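Protein-glutamine gamma-glutamyltransferase 2 (Pagrus major, PDB 1G0D) probably catalyses the calcium-dependent formation of covalent bonds between peptide-bound glutamine and primary amines such as the lysine side chains of proteins, thereby cross-linking them. Local coordinates at residues Leu44-Ser49 against Asp91-Thr96. Residues are numbered along the deposited sequence; the frame is centred on the assembly and turned at random.
Sequences LQCSDS and DEILLT
Leu44 and Ile93 form an antiparallel hydrogen-bonded pair where the end of strand 40-46 meets the start of strand 92-98, the short segments running at 165° to each other. Leu44 N donates to Ile93 O at 2.9 Å. Ile93 N returns a bond to Leu44 O at 2.8 Å. Cys46 N adds a third bond, to Asp91 O at 3.0 Å. It carries the pairing to the last residue of strand 40-46, past the non-hydrogen-bonded pair Gln45-Glu92. Together the three bonds hold the two strands in register.

The apolar contacts between the two strands lie on the face that carries Leu44 and Ile93. These two meet at their roots, CB of Leu44 lying 4.0 Å from CB of Ile93. Beyond CB, Leu44 leans on Leu95: its CG is 3.7 Å from Leu95 CD2, and the two side chains pass at a slant. Cys46 SG lies 4.2 Å from Ile93 CD1. Ile93 has CG1 anti to its carbonyl carbon (chi1 -60°), and CD1 extends from there to the sulfur. On the other face are Gln45 and Glu92, both partly exposed. There Glu92 CB packs 3.9 Å from Gln45 CA.

The contact belongs to the N-terminal beta-sandwich domain, away from the catalytic triad. Strands 40-46 and 92-98 are the inner pair of a four-stranded antiparallel sheet, flanked by strands 8-12 and 83-88. Leu44, Ile93 and Leu95 all touch Leu56 of strand 55-62, which belongs to the facing sheet.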
ATOM      1  N   LEU A  44      21.136 -36.214  -6.316  1.00 24.15           N
ATOM      2  CA  LEU A  44      22.485 -36.408  -5.827  1.00 25.01           C
ATOM      3  C   LEU A  44      23.172 -37.130  -6.964  1.00 29.25           C
ATOM      4  O   LEU A  44      22.850 -38.305  -7.194  1.00 27.98           O
ATOM      5  CB  LEU A  44      22.517 -37.401  -4.683  1.00 25.56           C
ATOM      6  CG  LEU A  44      22.338 -37.114  -3.223  1.00 24.93           C
ATOM      7  CD1 LEU A  44      23.202 -38.063  -2.437  1.00 24.55           C
ATOM      8  CD2 LEU A  44      22.693 -35.700  -2.950  1.00 33.62           C
ATOM      9  N   GLN A  45      24.081 -36.478  -7.693  1.00 32.95           N
ATOM     10  CA  GLN A  45      24.806 -37.192  -8.751  1.00 34.00           C
ATOM     11  C   GLN A  45      25.945 -37.941  -8.084  1.00 31.78           C
ATOM     12  O   GLN A  45      26.831 -37.338  -7.496  1.00 31.22           O
ATOM     13  CB  GLN A  45      25.376 -36.248  -9.794  1.00 37.88           C
ATOM     14  CG  GLN A  45      25.371 -36.877 -11.167  1.00 49.83           C
ATOM     15  CD  GLN A  45      26.717 -36.769 -11.874  1.00 59.93           C
ATOM     16  OE1 GLN A  45      27.057 -35.707 -12.408  1.00 63.63           O
ATOM     17  NE2 GLN A  45      27.492 -37.874 -11.891  1.00 68.01           N
ATOM     18  N   CYS A  46      25.902 -39.262  -8.160  1.00 33.08           N
ATOM     19  CA  CYS A  46      26.918 -40.103  -7.546  1.00 33.39           C
ATOM     20  C   CYS A  46      27.981 -40.655  -8.513  1.00 35.35           C
ATOM     21  O   CYS A  46      27.784 -40.727  -9.732  1.00 33.74           O
ATOM     22  CB  CYS A  46      26.243 -41.238  -6.782  1.00 30.89           C
ATOM     23  SG  CYS A  46      25.185 -40.652  -5.431  1.00 33.57           S
ATOM     24  N   SER A  47      29.126 -41.020  -7.942  1.00 37.95           N
ATOM     25  CA  SER A  47      30.241 -41.528  -8.716  1.00 42.02           C
ATOM     26  C   SER A  47      30.101 -43.032  -8.775  1.00 47.88           C
ATOM     27  O   SER A  47      30.586 -43.671  -9.707  1.00 51.33           O
ATOM     28  CB  SER A  47      31.574 -41.119  -8.082  1.00 35.86           C
ATOM     29  OG  SER A  47      31.718 -41.688  -6.798  1.00 36.05           O
ATOM     30  N   ASP A  48      29.459 -43.609  -7.769  1.00 53.00           N
ATOM     31  CA  ASP A  48      29.221 -45.036  -7.807  1.00 58.17           C
ATOM     32  C   ASP A  48      28.008 -45.522  -7.024  1.00 56.95           C
ATOM     33  O   ASP A  48      26.910 -45.515  -7.569  1.00 61.83           O
ATOM     34  CB  ASP A  48      30.509 -45.845  -7.498  1.00 66.60           C
ATOM     35  CG  ASP A  48      30.847 -45.942  -6.011  1.00 75.99           C
ATOM     36  OD1 ASP A  48      31.162 -47.073  -5.554  1.00 79.80           O
ATOM     37  OD2 ASP A  48      30.821 -44.904  -5.304  1.00 81.78           O
ATOM     38  N   SER A  49      28.144 -45.896  -5.763  1.00 55.30           N
ATOM     39  CA  SER A  49      26.985 -46.435  -5.071  1.00 54.91           C
ATOM     40  C   SER A  49      27.030 -46.325  -3.577  1.00 54.75           C
ATOM     41  O   SER A  49      28.099 -46.331  -2.963  1.00 53.68           O
ATOM     42  CB  SER A  49      26.841 -47.910  -5.403  1.00 57.45           C
ATOM     43  OG  SER A  49      25.778 -48.142  -6.302  1.00 66.66           O
ATOM     44  N   ASP A  91      22.520 -42.983 -12.334  1.00 41.90           N
ATOM     45  CA  ASP A  91      23.731 -42.804 -11.573  1.00 43.41           C
ATOM     46  C   ASP A  91      23.545 -41.674 -10.557  1.00 39.11           C
ATOM     47  O   ASP A  91      24.517 -41.173  -9.991  1.00 38.93           O
ATOM     48  CB  ASP A  91      24.948 -42.575 -12.500  1.00 49.79           C
ATOM     49  CG  ASP A  91      24.666 -41.609 -13.647  1.00 60.06           C
ATOM     50  OD1 ASP A  91      23.466 -41.306 -13.925  1.00 63.14           O
ATOM     51  OD2 ASP A  91      25.665 -41.159 -14.271  1.00 61.92           O
ATOM     52  N   GLU A  92      22.287 -41.288 -10.324  1.00 35.26           N
ATOM     53  CA  GLU A  92      21.937 -40.269  -9.339  1.00 28.84           C
ATOM     54  C   GLU A  92      20.769 -40.685  -8.413  1.00 27.65           C
ATOM     55  O   GLU A  92      19.999 -41.588  -8.720  1.00 30.39           O
ATOM     56  CB  GLU A  92      21.633 -38.955 -10.042  1.00 25.82           C
ATOM     57  CG  GLU A  92      20.699 -39.017 -11.207  1.00 26.52           C
ATOM     58  CD  GLU A  92      20.986 -37.910 -12.220  1.00 27.24           C
ATOM     59  OE1 GLU A  92      20.415 -36.804 -12.125  1.00 25.13           O
ATOM     60  OE2 GLU A  92      21.801 -38.148 -13.127  1.00 39.53           O
ATOM     61  N   ILE A  93      20.669 -40.064  -7.246  1.00 25.89           N
ATOM     62  CA  ILE A  93      19.584 -40.386  -6.321  1.00 22.36           C
ATOM     63  C   ILE A  93      18.593 -39.194  -6.292  1.00 22.73           C
ATOM     64  O   ILE A  93      18.981 -38.064  -6.026  1.00 21.11           O
ATOM     65  CB  ILE A  93      20.126 -40.638  -4.897  1.00 13.73           C
ATOM     66  CG1 ILE A  93      21.091 -41.795  -4.912  1.00 13.95           C
ATOM     67  CG2 ILE A  93      19.014 -41.019  -3.961  1.00 16.14           C
ATOM     68  CD1 ILE A  93      21.709 -42.084  -3.551  1.00  9.96           C
ATOM     69  N   LEU A  94      17.327 -39.475  -6.592  1.00 23.83           N
ATOM     70  CA  LEU A  94      16.249 -38.478  -6.613  1.00 23.74           C
ATOM     71  C   LEU A  94      15.719 -38.357  -5.192  1.00 24.81           C
ATOM     72  O   LEU A  94      15.200 -39.321  -4.623  1.00 24.64           O
ATOM     73  CB  LEU A  94      15.121 -38.934  -7.535  1.00 25.21           C
ATOM     74  CG  LEU A  94      14.292 -37.950  -8.394  1.00 27.26           C
ATOM     75  CD1 LEU A  94      12.885 -38.260  -7.998  1.00 20.12           C
ATOM     76  CD2 LEU A  94      14.576 -36.436  -8.225  1.00 14.29           C
ATOM     77  N   LEU A  95      15.833 -37.159  -4.630  1.00 21.35           N
ATOM     78  CA  LEU A  95      15.410 -36.920  -3.273  1.00 18.85           C
ATOM     79  C   LEU A  95      14.255 -35.947  -3.315  1.00 19.37           C
ATOM     80  O   LEU A  95      14.434 -34.807  -3.695  1.00 19.80           O
ATOM     81  CB  LEU A  95      16.565 -36.297  -2.507  1.00 20.37           C
ATOM     82  CG  LEU A  95      17.517 -36.993  -1.518  1.00 25.20           C
ATOM     83  CD1 LEU A  95      17.411 -38.532  -1.464  1.00 24.82           C
ATOM     84  CD2 LEU A  95      18.892 -36.562  -1.925  1.00 20.06           C
ATOM     85  N   THR A  96      13.061 -36.393  -2.952  1.00 20.34           N
ATOM     86  CA  THR A  96      11.902 -35.505  -2.936  1.00 19.40           C
ATOM     87  C   THR A  96      11.671 -35.057  -1.507  1.00 18.26           C
ATOM     88  O   THR A  96      11.333 -35.876  -0.660  1.00 20.92           O
ATOM     89  CB  THR A  96      10.659 -36.219  -3.406  1.00 17.58           C
ATOM     90  OG1 THR A  96      10.903 -36.765  -4.703  1.00 15.08           O
ATOM     91  CG2 THR A  96       9.503 -35.256  -3.467  1.00 12.57           C
TER